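Local coordinates for hypothetical UPF0131 protein PH0828 (Pyrococcus horikoshii, PDB 1V30) that is a putative gamma-glutamylcyclotransferase, a member of the AIG2-like family that probably releases the glutamyl group of its substrate as a cyclic product, at residues Q41-Y46 / G104-S109; Y49-K54 / W96-K101. One frame throughout, in Å; residues are numbered along the deposited sequence.

Interaction 1: Q41-Y46 / G104-S109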
loop_
_atom_site.group_PDB
_atom_site.type_symbol
_atom_site.label_atom_id
_atom_site.label_comp_id
_atom_site.label_asym_id
_atom_site.label_seq_id
_atom_site.Cartn_x
_atom_site.Cartn_y
_atom_site.Cartn_z
ATOM N N GLN A 41 9.359 -5.530 -2.076
ATOM C CA GLN A 41 9.818 -4.631 -3.124
ATOM C C GLN A 41 8.581 -3.987 -3.731
ATOM O O GLN A 41 7.497 -4.574 -3.715
ATOM C CB GLN A 41 10.584 -5.395 -4.198
ATOM C CG GLN A 41 11.785 -6.153 -3.674
ATOM C CD GLN A 41 12.599 -6.756 -4.790
ATOM O OE1 GLN A 41 12.048 -7.241 -5.778
ATOM N NE2 GLN A 41 13.918 -6.741 -4.637
ATOM N N LEU A 42 8.750 -2.786 -4.272
ATOM C CA LEU A 42 7.643 -2.048 -4.867
ATOM C C LEU A 42 7.884 -1.777 -6.344
ATOM O O LEU A 42 8.940 -1.271 -6.722
ATOM C CB LEU A 42 7.461 -0.714 -4.135
ATOM C CG LEU A 42 6.358 0.229 -4.631
ATOM C CD1 LEU A 42 4.997 -0.429 -4.485
ATOM C CD2 LEU A 42 6.404 1.529 -3.828
ATOM N N TYR A 43 6.899 -2.120 -7.168
ATOM C CA TYR A 43 6.961 -1.902 -8.609
ATOM C C TYR A 43 5.751 -1.076 -9.019
ATOM O O TYR A 43 4.731 -1.068 -8.325
ATOM C CB TYR A 43 6.940 -3.233 -9.368
ATOM C CG TYR A 43 8.175 -4.075 -9.163
ATOM C CD1 TYR A 43 8.355 -4.805 -7.990
ATOM C CD2 TYR A 43 9.181 -4.109 -10.124
ATOM C CE1 TYR A 43 9.511 -5.546 -7.777
ATOM C CE2 TYR A 43 10.341 -4.848 -9.922
ATOM C CZ TYR A 43 10.497 -5.561 -8.743
ATOM O OH TYR A 43 11.650 -6.282 -8.527
ATOM N N PHE A 44 5.848 -0.392 -10.151
ATOM C CA PHE A 44 4.731 0.417 -10.607
ATOM C C PHE A 44 4.634 0.520 -12.119
ATOM O O PHE A 44 5.599 0.893 -12.783
ATOM C CB PHE A 44 4.831 1.827 -9.991
ATOM C CG PHE A 44 3.740 2.771 -10.427
ATOM C CD1 PHE A 44 4.057 3.943 -11.115
ATOM C CD2 PHE A 44 2.404 2.507 -10.137
ATOM C CE1 PHE A 44 3.058 4.837 -11.505
ATOM C CE2 PHE A 44 1.398 3.397 -10.525
ATOM C CZ PHE A 44 1.729 4.564 -11.210
ATOM N N GLU A 45 3.477 0.145 -12.657
ATOM C CA GLU A 45 3.217 0.276 -14.089
ATOM C C GLU A 45 2.023 1.232 -14.119
ATOM O O GLU A 45 2.211 2.447 -14.157
ATOM C CB GLU A 45 2.852 -1.062 -14.740
ATOM C CG GLU A 45 2.762 -0.940 -16.260
ATOM C CD GLU A 45 2.260 -2.196 -16.944
ATOM O OE1 GLU A 45 2.788 -2.506 -18.030
ATOM O OE2 GLU A 45 1.338 -2.855 -16.415
ATOM N N TYR A 46 0.805 0.693 -14.091
ATOM C CA TYR A 46 -0.396 1.529 -14.036
ATOM C C TYR A 46 -0.945 1.432 -12.615
ATOM O O TYR A 46 -1.770 2.246 -12.191
ATOM C CB TYR A 46 -1.461 1.051 -15.020
ATOM C CG TYR A 46 -1.039 1.143 -16.463
ATOM C CD1 TYR A 46 -0.931 -0.005 -17.251
ATOM C CD2 TYR A 46 -0.742 2.374 -17.045
ATOM C CE1 TYR A 46 -0.535 0.072 -18.581
ATOM C CE2 TYR A 46 -0.348 2.466 -18.372
ATOM C CZ TYR A 46 -0.246 1.307 -19.137
ATOM O OH TYR A 46 0.135 1.403 -20.454
ATOM N N GLY A 104 6.164 -3.143 -14.480
ATOM C CA GLY A 104 6.630 -1.773 -14.364
ATOM C C GLY A 104 7.999 -1.630 -13.734
ATOM O O GLY A 104 8.608 -2.609 -13.316
ATOM N N LYS A 105 8.478 -0.395 -13.652
ATOM C CA LYS A 105 9.793 -0.134 -13.080
ATOM C C LYS A 105 9.792 -0.287 -11.567
ATOM O O LYS A 105 8.787 -0.040 -10.902
ATOM C CB LYS A 105 10.257 1.279 -13.442
ATOM C CG LYS A 105 9.595 1.851 -14.682
ATOM C CD LYS A 105 8.357 2.655 -14.310
ATOM C CE LYS A 105 7.278 2.541 -15.369
ATOM N NZ LYS A 105 6.632 1.205 -15.309
ATOM N N ARG A 106 10.927 -0.702 -11.023
ATOM C CA ARG A 106 11.042 -0.851 -9.585
ATOM C C ARG A 106 11.210 0.511 -8.931
ATOM O O ARG A 106 11.940 1.365 -9.433
ATOM C CB ARG A 106 12.248 -1.720 -9.219
ATOM C CG ARG A 106 12.609 -1.625 -7.743
ATOM C CD ARG A 106 13.681 -2.615 -7.339
ATOM N NE ARG A 106 13.919 -2.564 -5.900
ATOM C CZ ARG A 106 14.646 -3.451 -5.230
ATOM N NH1 ARG A 106 15.212 -4.464 -5.871
ATOM N NH2 ARG A 106 14.800 -3.329 -3.919
ATOM N N ILE A 107 10.520 0.718 -7.816
ATOM C CA ILE A 107 10.648 1.966 -7.077
ATOM C C ILE A 107 11.650 1.625 -5.975
ATOM O O ILE A 107 11.297 1.055 -4.942
ATOM C CB ILE A 107 9.292 2.411 -6.496
ATOM C CG1 ILE A 107 8.320 2.694 -7.648
ATOM C CG2 ILE A 107 9.472 3.655 -5.632
ATOM C CD1 ILE A 107 6.992 3.268 -7.224
ATOM N N LYS A 108 12.914 1.952 -6.237
ATOM C CA LYS A 108 14.026 1.652 -5.338
ATOM C C LYS A 108 13.882 2.088 -3.891
ATOM O O LYS A 108 14.307 1.372 -2.987
ATOM C CB LYS A 108 15.333 2.234 -5.892
ATOM C CG LYS A 108 15.684 1.793 -7.305
ATOM C CD LYS A 108 14.648 2.288 -8.301
ATOM C CE LYS A 108 14.366 3.776 -8.115
ATOM N NZ LYS A 108 13.126 4.191 -8.814
ATOM N N SER A 109 13.299 3.258 -3.662
ATOM C CA SER A 109 13.141 3.749 -2.298
ATOM C C SER A 109 12.104 2.954 -1.516
ATOM O O SER A 109 12.065 3.015 -0.288
ATOM C CB SER A 109 12.740 5.225 -2.308
ATOM O OG SER A 109 11.418 5.394 -2.786
HETATM O O HOH W 1 11.358 -1.670 -4.067
#
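Tyr43 and Arg106 face each other as a non-hydrogen-bonded pair where 41-46 runs antiparallel to 104-109, their CA atoms 4.3 Å apart, and Phe44 with Lys105 forms the adjoining hydrogen-bonded pair. Backbone bonds join the strands, an almost straight one from Ile107 N to Leu42 O (2.8 Å) and a more bent one from Phe44 N to Lys105 O (3.1 Å). Strand 105-106 is thereby an outer strand of a three-stranded antiparallel sheet with 40-44 at its centre. Next to these bonds, water 1 accepts from Leu42 N and donates to Ile107 O, with a weak third bond from Arg106 NE.

On the face carrying Tyr43, CE2 of its ring meets Arg106 CB at 3.7 Å, while Gly104 O lies at the ring edge, in plane. Arg106 reaches past this ring because its CG stands opposite the backbone N (chi1 166°) and the chain runs straight on to NE. Its guanidinium then carries Gln41 CD over one face, the amide plane turned 54° from it. The Gln41 NE2 and Arg106 NH1 groups are both donors; NE2 bonds instead to Lys54 O.

The face carrying Phe44 is lined by apolar side chains, with Lys105 at its margin. Ile107 CD1 touches Leu42 CD2 at 3.9 Å and Phe44 CB at 3.8 Å, with Phe112 and helix 114-123 packing against this side. Leu42 also packs on Tyr13, probably a substrate-site residue as in relatives. The bent chain of Lys105 curls back, and NZ bonds Phe44 O in the carbonyl plane at 2.7 Å. The ammonium holds the carbonyl of the last bridged pair, and probably polarises the Phe44 peptide group.

Interaction 2: Y49-K54 / W96-K101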
loop_
_atom_site.group_PDB
_atom_site.type_symbol
_atom_site.label_atom_id
_atom_site.label_comp_id
_atom_site.label_asym_id
_atom_site.label_seq_id
_atom_site.Cartn_x
_atom_site.Cartn_y
_atom_site.Cartn_z
ATOM N N TYR A 49 2.625 -2.357 -7.069
ATOM C CA TYR A 49 2.699 -3.763 -6.700
ATOM C C TYR A 49 3.739 -4.054 -5.636
ATOM O O TYR A 49 4.909 -3.733 -5.804
ATOM C CB TYR A 49 3.038 -4.618 -7.919
ATOM C CG TYR A 49 2.155 -4.385 -9.117
ATOM C CD1 TYR A 49 2.673 -3.834 -10.286
ATOM C CD2 TYR A 49 0.812 -4.749 -9.101
ATOM C CE1 TYR A 49 1.876 -3.657 -11.410
ATOM C CE2 TYR A 49 0.005 -4.576 -10.217
ATOM C CZ TYR A 49 0.545 -4.032 -11.369
ATOM O OH TYR A 49 -0.240 -3.892 -12.483
ATOM N N ALA A 50 3.309 -4.662 -4.537
ATOM C CA ALA A 50 4.245 -5.046 -3.489
ATOM C C ALA A 50 4.385 -6.560 -3.579
ATOM O O ALA A 50 3.392 -7.287 -3.553
ATOM C CB ALA A 50 3.721 -4.648 -2.111
ATOM N N VAL A 51 5.619 -7.022 -3.732
ATOM C CA VAL A 51 5.900 -8.451 -3.811
ATOM C C VAL A 51 7.075 -8.744 -2.901
ATOM O O VAL A 51 7.897 -7.869 -2.641
ATOM C CB VAL A 51 6.260 -8.887 -5.247
ATOM C CG1 VAL A 51 5.066 -8.685 -6.162
ATOM C CG2 VAL A 51 7.469 -8.108 -5.747
ATOM N N LYS A 52 7.153 -9.975 -2.411
ATOM C CA LYS A 52 8.248 -10.343 -1.529
ATOM C C LYS A 52 9.574 -10.249 -2.261
ATOM O O LYS A 52 9.679 -10.614 -3.430
ATOM C CB LYS A 52 8.054 -11.760 -0.996
ATOM C CG LYS A 52 6.844 -11.907 -0.102
ATOM C CD LYS A 52 6.842 -13.256 0.586
ATOM C CE LYS A 52 5.606 -13.423 1.440
ATOM N NZ LYS A 52 4.385 -13.437 0.597
ATOM N N GLY A 53 10.583 -9.751 -1.557
ATOM C CA GLY A 53 11.901 -9.608 -2.137
ATOM C C GLY A 53 12.784 -8.765 -1.242
ATOM O O GLY A 53 12.321 -8.189 -0.260
ATOM N N LYS A 54 14.064 -8.697 -1.584
ATOM C CA LYS A 54 15.034 -7.920 -0.825
ATOM C C LYS A 54 14.693 -6.432 -0.840
ATOM O O LYS A 54 14.590 -5.829 -1.909
ATOM C CB LYS A 54 16.433 -8.129 -1.413
ATOM C CG LYS A 54 17.124 -9.410 -0.971
ATOM C CD LYS A 54 17.843 -9.208 0.355
ATOM C CE LYS A 54 18.960 -8.178 0.221
ATOM N NZ LYS A 54 19.635 -7.898 1.521
ATOM N N TRP A 96 -2.232 -5.955 1.142
ATOM C CA TRP A 96 -2.640 -6.559 -0.117
ATOM C C TRP A 96 -1.415 -6.753 -0.986
ATOM O O TRP A 96 -0.899 -5.807 -1.581
ATOM C CB TRP A 96 -3.661 -5.671 -0.822
ATOM C CG TRP A 96 -5.033 -5.771 -0.225
ATOM C CD1 TRP A 96 -5.992 -6.697 -0.525
ATOM C CD2 TRP A 96 -5.599 -4.924 0.786
ATOM N NE1 TRP A 96 -7.119 -6.477 0.232
ATOM C CE2 TRP A 96 -6.904 -5.395 1.047
ATOM C CE3 TRP A 96 -5.128 -3.810 1.498
ATOM C CZ2 TRP A 96 -7.745 -4.792 1.987
ATOM C CZ3 TRP A 96 -5.966 -3.210 2.434
ATOM C CH2 TRP A 96 -7.259 -3.702 2.668
ATOM N N GLU A 97 -0.958 -7.998 -1.041
ATOM C CA GLU A 97 0.215 -8.381 -1.806
ATOM C C GLU A 97 -0.142 -8.734 -3.247
ATOM O O GLU A 97 -1.088 -9.481 -3.494
ATOM C CB GLU A 97 0.867 -9.580 -1.119
ATOM C CG GLU A 97 1.947 -10.282 -1.908
ATOM C CD GLU A 97 2.471 -11.490 -1.164
ATOM O OE1 GLU A 97 3.146 -11.296 -0.134
ATOM O OE2 GLU A 97 2.187 -12.628 -1.599
ATOM N N TRP A 98 0.611 -8.198 -4.202
ATOM C CA TRP A 98 0.342 -8.507 -5.601
ATOM C C TRP A 98 0.587 -10.010 -5.772
ATOM O O TRP A 98 1.631 -10.524 -5.369
ATOM C CB TRP A 98 1.255 -7.682 -6.512
ATOM C CG TRP A 98 1.068 -7.963 -7.970
ATOM C CD1 TRP A 98 2.013 -8.433 -8.830
ATOM C CD2 TRP A 98 -0.126 -7.778 -8.746
ATOM N NE1 TRP A 98 1.489 -8.553 -10.089
ATOM C CE2 TRP A 98 0.178 -8.158 -10.071
ATOM C CE3 TRP A 98 -1.421 -7.324 -8.455
ATOM C CZ2 TRP A 98 -0.766 -8.100 -11.107
ATOM C CZ3 TRP A 98 -2.360 -7.266 -9.487
ATOM C CH2 TRP A 98 -2.025 -7.653 -10.797
ATOM N N GLY A 99 -0.377 -10.702 -6.373
ATOM C CA GLY A 99 -0.271 -12.147 -6.528
ATOM C C GLY A 99 0.357 -12.740 -7.776
ATOM O O GLY A 99 0.249 -13.948 -8.006
ATOM N N SER A 100 1.014 -11.915 -8.583
ATOM C CA SER A 100 1.659 -12.401 -9.798
ATOM C C SER A 100 3.006 -11.717 -9.951
ATOM O O SER A 100 3.464 -11.036 -9.038
ATOM C CB SER A 100 0.788 -12.099 -11.017
ATOM O OG SER A 100 -0.450 -12.779 -10.935
ATOM N N LYS A 101 3.648 -11.916 -11.097
ATOM C CA LYS A 101 4.931 -11.279 -11.357
ATOM C C LYS A 101 4.663 -9.780 -11.357
ATOM O O LYS A 101 3.647 -9.333 -11.885
ATOM C CB LYS A 101 5.467 -11.675 -12.734
ATOM C CG LYS A 101 5.980 -13.098 -12.873
ATOM C CD LYS A 101 6.340 -13.367 -14.331
ATOM C CE LYS A 101 7.519 -14.318 -14.472
ATOM N NZ LYS A 101 7.274 -15.644 -13.846
HETATM O O HOH W 2 2.482 -15.025 0.263
#
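Tyr49 and Trp98 make the aromatic part of this contact: the side chains run alongside each other, with the CD2-CE2 side of the tyrosine ring lying over one face of the indole. Their planes are 44° apart, so the pair is oblique. Trp98 CG stands opposite its backbone N (chi1 179°), which swings the indole alongside Tyr49. Beyond the two segments, Tyr81 meets Trp98 edge-to-face.

The other apolar touch is Val51 CG1 against Trp98 CB, 4.0 Å apart.

One backbone bond joins the strands, Trp98 N to Ala50 O (3.0 Å). The segment axes cross at -86°, so this is a crossing of strands from two different sheets. Strand 48-51 belongs with 40-44 and 105-106, strand 93-98 with 81-86. Tyr13, which probably lines the substrate site as in relatives, lies beside Ala50, and its OH bonds Trp96 O.

The indole is also held from its own segment: NE1 donates to Lys101 O at 2.9 Å, with that oxygen close to the ring plane, and Ser100 N sits over the face away from Tyr49.

The charged pair lies at the exposed Lys52. Its chain stays extended until the last torsion bends it, and NZ meets the syn lone pair of Glu97 OE1 at 2.6 Å, the two side chains crossing at about a right angle. Water 2 accepts from Lys52 NZ and donates to Glu97 OE2, while Tyr40 OH also bonds Glu97 OE1.

After strands 8-12 and 30-37 the chain forms strand 40-44, turns, and returns as 48-51, so the first segments of both interactions are neighbours in one sheet, joined by probable backbone bonds from Tyr49 N to Tyr43 O and from Gln41 N to Val51 O. It then runs through strand 56-64, helix 66-72 and the hairpin 81-86/93-98. Interaction 2 closes the inner loop as 96-101 crosses 49-54, bringing the hairpin against this sheet. A few residues later 104-109 pairs with 41-46 and interaction 1 closes the outer loop, adding strand 105-106 to the opposite edge of 40-44, just before helix 114-123.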